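Local atomic coordinates of Csc2 (Thermofilum pendens, PDB entry 4TXD), a protein that probably binds CRISPR RNA as the Cas7-family, RRM-domain subunit of a type I-D CRISPR complex, and carries a bound zinc ion. Residues E184-L189 with E356-W361; T172-A177 with V256-S261; L65-E70 with P94-A99; L262-E267 with K330-V335; V56-A61 with K305-V310. All blocks are in the same frame, centred on the assembly; numbering follows the deposited sequence.

Contact 1: residues E184-L189 with E356-W361; sequences EKFGGL and EKMVKW
K185 sends CG back beside its own backbone N (chi1 -58°) and V359 sets CG1 anti to N (chi1 170°), which brings the lysine methylenes up to the valine methyl. K185 lies in the loop joining strands 176-178 and 191-193, a two-stranded antiparallel hairpin, next to a type II beta turn running from F186 to L189. The two side chains cross at about a right angle, K185 CD lying 3.8 Å from V359 CG1. Beyond that touch the lysine bends at its last torsion and NZ reaches a long, weak ion pair with E363, so its aliphatic part packs while its charge stays near the helix surface. F186 is the second point of contact. Its buried ring also lies against I191, L178 and V362, wedged between the hairpin and helix 343-365. M358 comes to the rim of that ring, near its plane, rather than over a face. M358 also packs on L178 and I193, and its side chain is about 10 Å from the bound zinc, so the hairpin and the helix meet close to the metal-binding part of the fold. The approach of F186 to M358 is loose, with CZ 4.5 Å from the methyl carbon CE.

Contact 2: residues T172-A177 with V256-S261; sequences TIFGAA and VATLYS
I173 touches T258 near the end of helix 169-174, the short helix that carries the zinc ligand C171 and follows directly on C168; its partner is helix 252-263, in the interior of this RRM-domain protein. The centre of the contact lies about 6 Å from the centre of the chain. I173 points at the longer helix and slides past T258 in the opposite direction. Its CG2 branch, anti to the backbone N, lies 4.0 Å from T258 OG1, and CD1 is 4.2 Å from the same oxygen. These are van der Waals touches: the T258 hydroxyl bonds to the E254 carbonyl one turn back along its own helix, so the isoleucine methyls pack on an oxygen whose partner lies within that helix. F174 comes next. The CG2 methyl of I173 sits 3.9 Å above the plane of the F174 ring, over its centre, so the two neighbours pack together before they meet the other helix. The far end of the ring, CZ, approaches T258 CG2 obliquely at 4.5 Å. V197 of strand 197-204 touches I173, F174 and T258 alike, while M105 and R102 of helix 94-115 also pack on the phenylalanine. At G175 the chain leaves the helix with phi at 100°, where a beta carbon would collide with the F174 carbonyl oxygen, and its own carbonyl takes a bond from R102. The chain then extends into strand 176-178. On helix 252-263, S261 N and S261 OG reach A257 O from opposite faces of its plane, the hydroxyl at 2.9 Å.

Contact 3: residues L65-E70 with P94-A99; sequences LLLRTE and PQKLMA
K96 reaches straight across to R68, its ammonium group ending at the backbone of the strand while the arginine side chain leads the other way. Strand 65-68 is the middle strand of a small three-stranded antiparallel sheet beside the main sheet, and helix 94-115, entered directly after strand 85-92, lies against it; K96 in the first turn of the helix spans the distance between them. From CG outward the lysine is fully extended, every torsion near 180°, and this length is needed because the CA atoms of L67 and K96 are 9.8 Å apart. NZ donates to R68 O over 3.0 Å. It stands above the carbonyl plane, 52° out of it, with a C=O...N angle of 127°, so it comes down on the group instead of meeting it head-on. Alongside, NZ passes 4.4 Å from L67 CB. The same ammonium also bonds G273 O, in the chain running into the neighbouring strand 274-275, and N76 OD1, so three oxygens grip one buried charge. A methionine in place of K96 would probably leave R68 O, G273 O and N76 OD1 without their common donor and remove the polar tie between the strand end and the helix. The R68 guanidinium instead makes a salt bridge with E232 on strand 232-235. E70, poorly ordered, is the nearest opposite charge within the two segments, yet its OE2 stays 6.2 Å from K96 NZ. The CE methylene of K96, just behind the ammonium, lies 3.7 Å from R68 O.

Contact 4: residues L262-E267 with K330-V335; sequences LATLRE and KLLAAV
The closing turn of helix 252-263 meets helix 328-334 through A263 and T264 on one side and the leucine pair L331 and L332 on the other. A263 points directly at the second helix, and its small size lets the two backbones come within 7.2 Å, measured between the CA atoms of A263 and L332. Its methyl CB lies between two leucine branches, 3.7 Å from L331 CD2 and 3.9 Å from L332 CD2. L331 gets there with CG anti to its backbone N (chi1 173°), and it also reaches I282 of strand 277-288 and L259 one turn back on the first helix. The short helix 328-334 thus packs both on helix 252-263 and on the main antiparallel sheet of the RRM-domain fold, with the leucine bridging the two. L332 is partly exposed. The same CD2 that touches A263 presses on T264 CG2 at 3.6 Å, the two side chains sliding past each other in opposite directions. With chi1 at 49°, T264 OG1 folds back to the carbonyl oxygens of Y260 and S261 at the end of the helix, while CG2 is left facing the leucine, and L108 of helix 94-115 also touches the threonine.

Contact 5: residues V56-A61 with K305-V310; sequences VFLVRA and KGYEEV
Stacking dominates here: the guanidinium of R60 lies flat on the ring of Y307, the planes only 9° apart and the centres 3.9 Å from each other. R60 CZ is displaced from the ring centre toward CG and CD2, which makes an off-centre cation-pi contact, with NH1 3.2 Å from Y307 CD2. The arginine, extended from CG to NE, also lays its CD over the same face as a CH-pi donor, 3.9 Å from the centroid. Polar bonds fix both partners of the stack from outside: R60 NE donates to G238 O, and the Y307 hydroxyl bonds E281 on the adjoining strand. A water accepts a weak bond from R60 NH1 and donates to E308 OE2 at 3.0 Å, linking opposite charges whose atoms stay 5.0 Å apart. Apolar contacts come from L58, two residues back on the same side of the strand. Its CD1 lies 4.0 Å from Y307 CE1, and its CD2 reaches V310 CG1 at 4.4 Å. With an alanine at Y307, the R60 guanidinium would probably lose its stacking surface and be freer to turn, and a gap would open beside L58. G306 is the N-cap of helix 307-321, so Y307 and V310 lie in its first turn, facing the strand. A helix laid across one face of an antiparallel sheet in this way is the layered alpha/beta packing of RRM-like folds.

Contact 2 is the innermost, about 6 Å from the chain centre, and is purely van der Waals; contact 4 uses the same helix 252-263 but lies nearer the surface, and the two touch where Y260 packs on V335. Contacts 4 and 5 meet loosely through L262 and F57. Contact 5 stands apart in chemistry, pairing a charged group with an aromatic ring on the sheet face, whereas contact 3 relies on one buried ammonium held by a backbone oxygen of the strand. Strands 52-61 and 65-68, used by contacts 5 and 3, follow each other in the chain. Contact 1 is peripheral, on the opposite side of the chain's centre from contacts 4 and 5; like contact 2 it lies close to the zinc.

Contact 1: residues E184-L189 with E356-W361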
# COMPACT_ATOMS: atom_id res chain seq x y z
N GLU A 184 2.90 0.07 -27.07
CA GLU A 184 2.69 0.41 -28.48
C GLU A 184 1.32 -0.03 -28.99
O GLU A 184 0.86 0.45 -30.02
CB GLU A 184 3.80 -0.21 -29.35
CG GLU A 184 3.77 -1.74 -29.35
CD GLU A 184 4.90 -2.35 -30.16
OE1 GLU A 184 5.81 -1.61 -30.59
OE2 GLU A 184 4.86 -3.58 -30.38
N LYS A 185 0.67 -0.94 -28.26
CA LYS A 185 -0.68 -1.37 -28.61
C LYS A 185 -1.77 -0.39 -28.14
O LYS A 185 -2.95 -0.60 -28.43
CB LYS A 185 -0.97 -2.75 -28.03
CG LYS A 185 -0.00 -3.86 -28.48
CD LYS A 185 -0.28 -5.13 -27.69
CE LYS A 185 0.69 -6.25 -28.04
NZ LYS A 185 0.47 -6.77 -29.41
N PHE A 186 -1.39 0.68 -27.44
CA PHE A 186 -2.38 1.59 -26.85
C PHE A 186 -2.57 2.87 -27.66
O PHE A 186 -2.96 3.90 -27.12
CB PHE A 186 -2.01 1.95 -25.40
CG PHE A 186 -2.08 0.79 -24.43
CD1 PHE A 186 -2.54 -0.45 -24.84
CD2 PHE A 186 -1.67 0.94 -23.12
CE1 PHE A 186 -2.60 -1.51 -23.95
CE2 PHE A 186 -1.72 -0.11 -22.23
CZ PHE A 186 -2.19 -1.34 -22.64
N GLY A 187 -2.28 2.82 -28.96
CA GLY A 187 -2.51 3.98 -29.81
C GLY A 187 -3.97 4.40 -29.78
O GLY A 187 -4.86 3.57 -29.95
N GLY A 188 -4.22 5.68 -29.52
CA GLY A 188 -5.57 6.19 -29.41
C GLY A 188 -6.33 5.72 -28.18
O GLY A 188 -7.55 5.83 -28.12
N LEU A 189 -5.61 5.20 -27.18
CA LEU A 189 -6.26 4.62 -26.00
C LEU A 189 -5.66 5.12 -24.69
O LEU A 189 -4.46 5.35 -24.60
CB LEU A 189 -6.15 3.10 -26.03
CG LEU A 189 -6.93 2.35 -27.12
CD1 LEU A 189 -6.65 0.84 -27.00
CD2 LEU A 189 -8.43 2.65 -27.02
N GLU A 356 -0.15 -9.28 -18.90
CA GLU A 356 -0.68 -10.07 -20.06
C GLU A 356 -2.30 -10.16 -20.29
O GLU A 356 -2.83 -9.82 -21.28
CB GLU A 356 -0.15 -11.50 -19.98
CG GLU A 356 -0.73 -12.44 -21.04
CD GLU A 356 -0.60 -13.91 -20.65
OE1 GLU A 356 0.54 -14.38 -20.48
OE2 GLU A 356 -1.64 -14.58 -20.48
N LYS A 357 -2.92 -10.41 -19.16
CA LYS A 357 -4.35 -10.41 -19.10
C LYS A 357 -4.94 -9.02 -19.38
O LYS A 357 -5.96 -8.90 -19.98
CB LYS A 357 -4.85 -10.98 -17.80
CG LYS A 357 -5.01 -12.49 -17.77
CD LYS A 357 -3.73 -13.21 -18.05
CE LYS A 357 -3.87 -14.72 -17.96
NZ LYS A 357 -2.56 -15.33 -18.10
N MET A 358 -4.26 -8.00 -18.93
CA MET A 358 -4.71 -6.65 -19.16
C MET A 358 -4.66 -6.32 -20.63
O MET A 358 -5.58 -5.84 -21.19
CB MET A 358 -3.87 -5.65 -18.39
CG MET A 358 -4.08 -4.21 -18.80
SD MET A 358 -3.06 -3.07 -17.89
CE MET A 358 -1.51 -3.29 -18.68
N VAL A 359 -3.52 -6.57 -21.23
CA VAL A 359 -3.33 -6.35 -22.65
C VAL A 359 -4.35 -7.13 -23.49
O VAL A 359 -4.94 -6.61 -24.37
CB VAL A 359 -1.89 -6.67 -23.06
CG1 VAL A 359 -1.74 -6.68 -24.55
CG2 VAL A 359 -0.94 -5.68 -22.43
N LYS A 360 -4.55 -8.39 -23.17
CA LYS A 360 -5.56 -9.18 -23.83
C LYS A 360 -6.96 -8.58 -23.68
O LYS A 360 -7.70 -8.54 -24.61
CB LYS A 360 -5.56 -10.60 -23.32
CG LYS A 360 -6.50 -11.51 -24.07
CD LYS A 360 -6.63 -12.86 -23.38
CE LYS A 360 -7.78 -13.70 -23.90
NZ LYS A 360 -7.26 -15.00 -24.38
N TRP A 361 -7.28 -8.11 -22.49
CA TRP A 361 -8.57 -7.48 -22.25
C TRP A 361 -8.77 -6.24 -23.13
O TRP A 361 -9.86 -6.03 -23.69
CB TRP A 361 -8.72 -7.10 -20.77
CG TRP A 361 -10.01 -6.37 -20.44
CD1 TRP A 361 -11.22 -6.94 -20.16
CD2 TRP A 361 -10.19 -4.95 -20.33
NE1 TRP A 361 -12.17 -5.95 -19.91
CE2 TRP A 361 -11.55 -4.72 -20.00
CE3 TRP A 361 -9.34 -3.85 -20.50
CZ2 TRP A 361 -12.08 -3.43 -19.83
CZ3 TRP A 361 -9.86 -2.56 -20.32
CH2 TRP A 361 -11.22 -2.37 -19.98

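Contact 2: residues T172-A177 with V256-S261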
# COMPACT_ATOMS: atom_id res chain seq x y z
N THR A 172 1.10 -2.66 -11.23
CA THR A 172 -0.06 -3.49 -11.39
C THR A 172 -0.89 -3.60 -10.13
O THR A 172 -2.07 -3.75 -10.19
CB THR A 172 0.29 -4.88 -11.93
OG1 THR A 172 1.11 -5.56 -11.02
CG2 THR A 172 1.00 -4.75 -13.22
N ILE A 173 -0.25 -3.50 -8.99
CA ILE A 173 -0.98 -3.64 -7.74
C ILE A 173 -1.62 -2.32 -7.31
O ILE A 173 -2.79 -2.27 -6.94
CB ILE A 173 -0.06 -4.17 -6.61
CG1 ILE A 173 0.30 -5.64 -6.85
CG2 ILE A 173 -0.75 -4.04 -5.26
CD1 ILE A 173 1.45 -6.13 -5.98
N PHE A 174 -0.84 -1.24 -7.35
CA PHE A 174 -1.30 0.03 -6.84
C PHE A 174 -1.86 0.96 -7.93
O PHE A 174 -2.38 2.04 -7.63
CB PHE A 174 -0.17 0.74 -6.08
CG PHE A 174 0.26 -0.00 -4.86
CD1 PHE A 174 -0.53 0.02 -3.71
CD2 PHE A 174 1.44 -0.74 -4.85
CE1 PHE A 174 -0.14 -0.68 -2.56
CE2 PHE A 174 1.84 -1.45 -3.70
CZ PHE A 174 1.05 -1.42 -2.56
N GLY A 175 -1.73 0.54 -9.18
CA GLY A 175 -2.36 1.28 -10.27
C GLY A 175 -1.49 2.21 -11.08
O GLY A 175 -0.40 2.63 -10.66
N ALA A 176 -1.99 2.57 -12.26
CA ALA A 176 -1.26 3.42 -13.19
C ALA A 176 -2.18 3.91 -14.29
O ALA A 176 -3.16 3.24 -14.63
CB ALA A 176 -0.06 2.66 -13.79
N ALA A 177 -1.85 5.06 -14.85
CA ALA A 177 -2.55 5.58 -16.02
C ALA A 177 -1.66 5.34 -17.24
O ALA A 177 -0.61 5.97 -17.38
CB ALA A 177 -2.87 7.06 -15.85
N VAL A 256 1.06 -11.22 -0.04
CA VAL A 256 2.16 -11.30 0.91
C VAL A 256 3.14 -10.16 0.72
O VAL A 256 3.59 -9.55 1.70
CB VAL A 256 2.90 -12.64 0.82
CG1 VAL A 256 4.13 -12.63 1.75
CG2 VAL A 256 1.94 -13.77 1.20
N ALA A 257 3.46 -9.84 -0.54
CA ALA A 257 4.36 -8.72 -0.81
C ALA A 257 3.75 -7.38 -0.36
O ALA A 257 4.48 -6.47 0.05
CB ALA A 257 4.73 -8.66 -2.29
N THR A 258 2.43 -7.27 -0.45
CA THR A 258 1.78 -6.03 -0.03
C THR A 258 1.89 -5.90 1.50
O THR A 258 2.30 -4.86 2.01
CB THR A 258 0.32 -5.98 -0.51
OG1 THR A 258 0.33 -5.91 -1.94
CG2 THR A 258 -0.42 -4.75 0.04
N LEU A 259 1.55 -6.98 2.21
CA LEU A 259 1.70 -7.01 3.67
C LEU A 259 3.13 -6.67 4.07
O LEU A 259 3.37 -5.89 4.98
CB LEU A 259 1.31 -8.38 4.24
CG LEU A 259 -0.16 -8.78 4.08
CD1 LEU A 259 -0.40 -10.16 4.68
CD2 LEU A 259 -1.06 -7.76 4.73
N TYR A 260 4.09 -7.23 3.35
CA TYR A 260 5.51 -7.04 3.64
C TYR A 260 5.99 -5.63 3.34
O TYR A 260 6.85 -5.09 4.04
CB TYR A 260 6.32 -8.07 2.85
CG TYR A 260 7.81 -8.07 3.09
CD1 TYR A 260 8.36 -8.68 4.22
CD2 TYR A 260 8.68 -7.50 2.17
CE1 TYR A 260 9.73 -8.69 4.43
CE2 TYR A 260 10.05 -7.52 2.36
CZ TYR A 260 10.57 -8.12 3.49
OH TYR A 260 11.93 -8.14 3.68
N SER A 261 5.46 -5.01 2.29
CA SER A 261 5.84 -3.64 1.97
C SER A 261 5.38 -2.71 3.10
O SER A 261 6.09 -1.79 3.49
CB SER A 261 5.23 -3.20 0.64
OG SER A 261 5.82 -3.91 -0.46

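Contact 3: residues L65-E70 with P94-A99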
# COMPACT_ATOMS: atom_id res chain seq x y z
N LEU A 65 6.91 13.03 13.33
CA LEU A 65 6.43 12.91 11.97
C LEU A 65 5.97 14.24 11.44
O LEU A 65 5.19 14.85 12.10
CB LEU A 65 5.24 12.00 11.88
CG LEU A 65 5.39 10.52 11.91
CD1 LEU A 65 4.06 9.86 11.67
CD2 LEU A 65 6.41 10.11 10.88
N LEU A 66 6.34 14.67 10.34
CA LEU A 66 5.88 15.94 9.78
C LEU A 66 4.82 15.67 8.72
O LEU A 66 5.06 14.94 7.76
CB LEU A 66 7.05 16.72 9.19
CG LEU A 66 8.34 16.81 10.02
CD1 LEU A 66 9.39 17.64 9.30
CD2 LEU A 66 8.06 17.36 11.41
N LEU A 67 3.75 16.14 8.85
CA LEU A 67 2.62 16.16 7.95
C LEU A 67 2.46 17.50 7.24
O LEU A 67 2.44 18.50 7.85
CB LEU A 67 1.31 15.81 8.64
CG LEU A 67 1.21 14.47 9.37
CD1 LEU A 67 -0.09 14.27 10.10
CD2 LEU A 67 1.48 13.33 8.42
N ARG A 68 2.34 17.46 5.93
CA ARG A 68 2.13 18.64 5.13
C ARG A 68 0.98 18.44 4.17
O ARG A 68 0.86 17.43 3.59
CB ARG A 68 3.35 18.97 4.30
CG ARG A 68 4.57 19.22 5.10
CD ARG A 68 5.71 19.55 4.18
NE ARG A 68 6.19 20.87 4.40
CZ ARG A 68 7.29 21.15 5.06
NH1 ARG A 68 7.66 22.40 5.23
NH2 ARG A 68 8.03 20.18 5.55
N THR A 69 0.13 19.44 4.05
CA THR A 69 -0.95 19.38 3.07
C THR A 69 -0.37 19.39 1.66
O THR A 69 0.73 19.87 1.46
CB THR A 69 -1.93 20.55 3.23
OG1 THR A 69 -1.18 21.77 3.31
CG2 THR A 69 -2.74 20.38 4.51
N GLU A 70 -1.11 18.86 0.69
CA GLU A 70 -0.70 18.95 -0.71
C GLU A 70 -1.86 19.34 -1.62
O GLU A 70 -2.42 18.49 -2.32
CB GLU A 70 -0.11 17.62 -1.20
CG GLU A 70 1.29 17.75 -1.80
CD GLU A 70 2.38 17.63 -0.75
OE1 GLU A 70 2.80 18.67 -0.19
OE2 GLU A 70 2.82 16.49 -0.48
N PRO A 94 -5.44 8.57 2.84
CA PRO A 94 -5.24 7.40 1.97
C PRO A 94 -4.18 7.61 0.87
O PRO A 94 -3.37 6.72 0.65
CB PRO A 94 -6.62 7.18 1.35
CG PRO A 94 -7.56 7.66 2.40
CD PRO A 94 -6.88 8.86 3.02
N GLN A 95 -4.17 8.76 0.19
CA GLN A 95 -3.19 8.91 -0.89
C GLN A 95 -1.75 9.05 -0.37
O GLN A 95 -0.80 8.77 -1.09
CB GLN A 95 -3.56 10.08 -1.79
CG GLN A 95 -4.80 9.82 -2.67
CD GLN A 95 -4.71 8.51 -3.47
OE1 GLN A 95 -3.81 8.33 -4.29
NE2 GLN A 95 -5.65 7.61 -3.22
N LYS A 96 -1.57 9.46 0.89
CA LYS A 96 -0.23 9.42 1.48
C LYS A 96 0.19 7.98 1.78
O LYS A 96 1.34 7.60 1.55
CB LYS A 96 -0.14 10.26 2.76
CG LYS A 96 -0.50 11.71 2.54
CD LYS A 96 -0.17 12.57 3.76
CE LYS A 96 -0.61 14.02 3.52
NZ LYS A 96 -0.26 14.89 4.66
N LEU A 97 -0.74 7.19 2.32
CA LEU A 97 -0.49 5.77 2.58
C LEU A 97 -0.14 5.03 1.28
O LEU A 97 0.82 4.25 1.23
CB LEU A 97 -1.70 5.13 3.26
CG LEU A 97 -1.93 5.59 4.71
CD1 LEU A 97 -3.25 5.09 5.21
CD2 LEU A 97 -0.80 5.09 5.63
N MET A 98 -0.91 5.30 0.23
CA MET A 98 -0.60 4.76 -1.09
C MET A 98 0.81 5.11 -1.54
O MET A 98 1.56 4.24 -1.96
CB MET A 98 -1.58 5.29 -2.16
CG MET A 98 -2.95 4.69 -2.09
SD MET A 98 -3.03 3.11 -2.95
CE MET A 98 -2.89 3.61 -4.64
N ALA A 99 1.13 6.40 -1.48
CA ALA A 99 2.40 6.88 -1.98
C ALA A 99 3.55 6.20 -1.26
O ALA A 99 4.48 5.71 -1.91
CB ALA A 99 2.49 8.38 -1.84

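Contact 4: residues L262-E267 with K330-V335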
# COMPACT_ATOMS: atom_id res chain seq x y z
N LEU A 262 4.18 -2.96 3.60
CA LEU A 262 3.63 -2.21 4.73
C LEU A 262 4.50 -2.38 5.98
O LEU A 262 4.89 -1.41 6.62
CB LEU A 262 2.21 -2.70 5.02
CG LEU A 262 1.05 -1.77 5.32
CD1 LEU A 262 1.19 -0.43 4.63
CD2 LEU A 262 -0.23 -2.47 4.88
N ALA A 263 4.79 -3.64 6.29
CA ALA A 263 5.54 -4.00 7.50
C ALA A 263 6.96 -3.47 7.50
O ALA A 263 7.57 -3.32 8.56
CB ALA A 263 5.55 -5.53 7.65
N THR A 264 7.49 -3.16 6.32
CA THR A 264 8.87 -2.70 6.23
C THR A 264 9.01 -1.20 6.03
O THR A 264 10.12 -0.70 5.87
CB THR A 264 9.64 -3.40 5.09
OG1 THR A 264 8.87 -3.37 3.88
CG2 THR A 264 9.92 -4.86 5.47
N LEU A 265 7.89 -0.49 6.05
CA LEU A 265 7.92 0.97 6.09
C LEU A 265 8.71 1.47 7.30
O LEU A 265 8.44 1.07 8.44
CB LEU A 265 6.50 1.54 6.15
CG LEU A 265 5.66 1.54 4.87
CD1 LEU A 265 4.24 1.95 5.19
CD2 LEU A 265 6.30 2.49 3.87
N ARG A 266 9.66 2.35 7.05
CA ARG A 266 10.40 2.97 8.13
C ARG A 266 10.64 4.45 7.84
O ARG A 266 10.01 5.32 8.46
CB ARG A 266 11.73 2.23 8.37
CG ARG A 266 12.52 2.80 9.52
CD ARG A 266 13.52 1.81 10.10
NE ARG A 266 13.79 2.11 11.50
CZ ARG A 266 14.68 3.01 11.92
NH1 ARG A 266 15.40 3.69 11.04
NH2 ARG A 266 14.86 3.21 13.22
N GLU A 267 11.53 4.76 6.89
CA GLU A 267 11.80 6.16 6.56
C GLU A 267 10.80 6.66 5.53
O GLU A 267 10.79 6.20 4.39
CB GLU A 267 13.23 6.34 6.04
CG GLU A 267 14.31 5.79 6.96
CD GLU A 267 14.42 6.55 8.27
OE1 GLU A 267 13.85 7.66 8.38
OE2 GLU A 267 15.08 6.02 9.21
N LYS A 330 7.08 -12.66 12.41
CA LYS A 330 7.16 -13.84 11.55
C LYS A 330 7.05 -13.43 10.09
O LYS A 330 7.74 -13.98 9.23
CB LYS A 330 6.07 -14.86 11.90
CG LYS A 330 6.32 -15.66 13.16
CD LYS A 330 5.22 -16.69 13.37
CE LYS A 330 5.29 -17.30 14.77
NZ LYS A 330 4.31 -18.41 14.95
N LEU A 331 6.18 -12.45 9.82
CA LEU A 331 6.02 -11.92 8.46
C LEU A 331 7.35 -11.42 7.91
O LEU A 331 7.75 -11.76 6.79
CB LEU A 331 4.98 -10.78 8.44
CG LEU A 331 4.84 -10.02 7.12
CD1 LEU A 331 4.40 -10.96 6.00
CD2 LEU A 331 3.87 -8.83 7.26
N LEU A 332 8.05 -10.61 8.70
CA LEU A 332 9.32 -10.03 8.28
C LEU A 332 10.40 -11.08 8.00
O LEU A 332 11.26 -10.89 7.14
CB LEU A 332 9.83 -9.05 9.35
CG LEU A 332 9.03 -7.76 9.57
CD1 LEU A 332 9.51 -6.99 10.80
CD2 LEU A 332 9.11 -6.87 8.34
N ALA A 333 10.35 -12.19 8.74
CA ALA A 333 11.38 -13.21 8.62
C ALA A 333 11.06 -14.21 7.50
O ALA A 333 11.97 -14.76 6.88
CB ALA A 333 11.54 -13.94 9.95
N ALA A 334 9.78 -14.43 7.25
CA ALA A 334 9.35 -15.46 6.29
C ALA A 334 9.49 -15.00 4.84
O ALA A 334 9.29 -15.78 3.91
CB ALA A 334 7.91 -15.86 6.57
N VAL A 335 9.82 -13.73 4.66
CA VAL A 335 9.97 -13.16 3.34
C VAL A 335 11.35 -12.59 3.19
O VAL A 335 11.78 -11.75 3.98
CB VAL A 335 8.93 -12.04 3.07
CG1 VAL A 335 9.23 -11.35 1.75
CG2 VAL A 335 7.53 -12.59 3.11

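Contact 5: residues V56-A61 with K305-V310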
# COMPACT_ATOMS: atom_id res chain seq x y z
N VAL A 56 -5.65 -4.82 9.17
CA VAL A 56 -5.60 -3.75 10.18
C VAL A 56 -4.19 -3.69 10.72
O VAL A 56 -3.57 -4.73 11.00
CB VAL A 56 -6.61 -3.99 11.33
CG1 VAL A 56 -6.41 -2.98 12.46
CG2 VAL A 56 -8.03 -3.90 10.80
N PHE A 57 -3.68 -2.47 10.85
CA PHE A 57 -2.30 -2.27 11.22
C PHE A 57 -2.11 -1.03 12.08
O PHE A 57 -3.01 -0.18 12.19
CB PHE A 57 -1.41 -2.20 9.95
CG PHE A 57 -1.79 -1.09 8.99
CD1 PHE A 57 -2.80 -1.27 8.04
CD2 PHE A 57 -1.10 0.12 9.00
CE1 PHE A 57 -3.13 -0.24 7.14
CE2 PHE A 57 -1.42 1.15 8.11
CZ PHE A 57 -2.44 0.96 7.17
N LEU A 58 -0.94 -0.93 12.67
CA LEU A 58 -0.55 0.22 13.45
C LEU A 58 0.62 0.93 12.81
O LEU A 58 1.50 0.31 12.32
CB LEU A 58 -0.13 -0.20 14.86
CG LEU A 58 -1.17 -0.81 15.77
CD1 LEU A 58 -0.60 -1.14 17.13
CD2 LEU A 58 -2.40 0.04 15.85
N VAL A 59 0.61 2.24 12.87
CA VAL A 59 1.74 3.05 12.48
C VAL A 59 2.21 3.86 13.69
O VAL A 59 1.45 4.64 14.25
CB VAL A 59 1.39 4.03 11.34
CG1 VAL A 59 2.64 4.80 10.90
CG2 VAL A 59 0.78 3.26 10.16
N ARG A 60 3.45 3.66 14.11
CA ARG A 60 3.95 4.42 15.25
C ARG A 60 5.11 5.34 14.87
O ARG A 60 6.10 4.93 14.25
CB ARG A 60 4.38 3.48 16.38
CG ARG A 60 4.55 4.22 17.70
CD ARG A 60 4.97 3.32 18.82
NE ARG A 60 4.78 3.99 20.10
CZ ARG A 60 5.25 3.54 21.25
NH1 ARG A 60 5.94 2.41 21.27
NH2 ARG A 60 5.03 4.21 22.38
N ALA A 61 4.97 6.60 15.26
CA ALA A 61 6.01 7.60 15.07
C ALA A 61 7.24 7.33 15.96
O ALA A 61 7.15 7.38 17.18
CB ALA A 61 5.44 8.98 15.37
N LYS A 305 -6.18 7.05 24.11
CA LYS A 305 -5.31 6.01 24.60
C LYS A 305 -3.96 5.93 23.91
O LYS A 305 -3.85 6.23 22.77
CB LYS A 305 -5.99 4.66 24.53
CG LYS A 305 -7.34 4.58 25.18
CD LYS A 305 -7.38 5.28 26.51
CE LYS A 305 -8.75 5.19 27.15
NZ LYS A 305 -8.82 5.87 28.45
N GLY A 306 -2.96 5.48 24.65
CA GLY A 306 -1.61 5.37 24.15
C GLY A 306 -1.26 4.04 23.53
O GLY A 306 -2.04 3.15 23.54
N TYR A 307 -0.05 3.94 22.99
CA TYR A 307 0.36 2.80 22.19
C TYR A 307 0.04 1.42 22.76
O TYR A 307 -0.57 0.63 22.12
CB TYR A 307 1.83 2.90 21.79
CG TYR A 307 2.37 1.68 21.11
CD1 TYR A 307 2.07 1.41 19.79
CD2 TYR A 307 3.17 0.79 21.77
CE1 TYR A 307 2.56 0.29 19.16
CE2 TYR A 307 3.66 -0.32 21.16
CZ TYR A 307 3.35 -0.58 19.86
OH TYR A 307 3.84 -1.67 19.24
N GLU A 308 0.51 1.14 23.96
CA GLU A 308 0.34 -0.18 24.53
C GLU A 308 -1.11 -0.50 24.80
O GLU A 308 -1.52 -1.58 24.56
CB GLU A 308 1.19 -0.37 25.77
CG GLU A 308 2.67 -0.21 25.52
CD GLU A 308 3.29 -1.40 24.81
OE1 GLU A 308 2.63 -2.43 24.71
OE2 GLU A 308 4.42 -1.29 24.35
N GLU A 309 -1.87 0.45 25.28
CA GLU A 309 -3.26 0.23 25.54
C GLU A 309 -4.03 -0.00 24.25
O GLU A 309 -4.87 -0.85 24.14
CB GLU A 309 -3.86 1.36 26.34
CG GLU A 309 -5.28 1.10 26.75
CD GLU A 309 -5.80 2.10 27.77
OE1 GLU A 309 -5.06 2.93 28.23
OE2 GLU A 309 -6.97 2.04 28.06
N VAL A 310 -3.72 0.80 23.25
CA VAL A 310 -4.35 0.66 21.96
C VAL A 310 -4.10 -0.73 21.38
O VAL A 310 -4.98 -1.35 20.94
CB VAL A 310 -3.88 1.75 21.00
CG1 VAL A 310 -4.30 1.46 19.58
CG2 VAL A 310 -4.41 3.08 21.42
O HOH W 1 5.91 1.32 24.48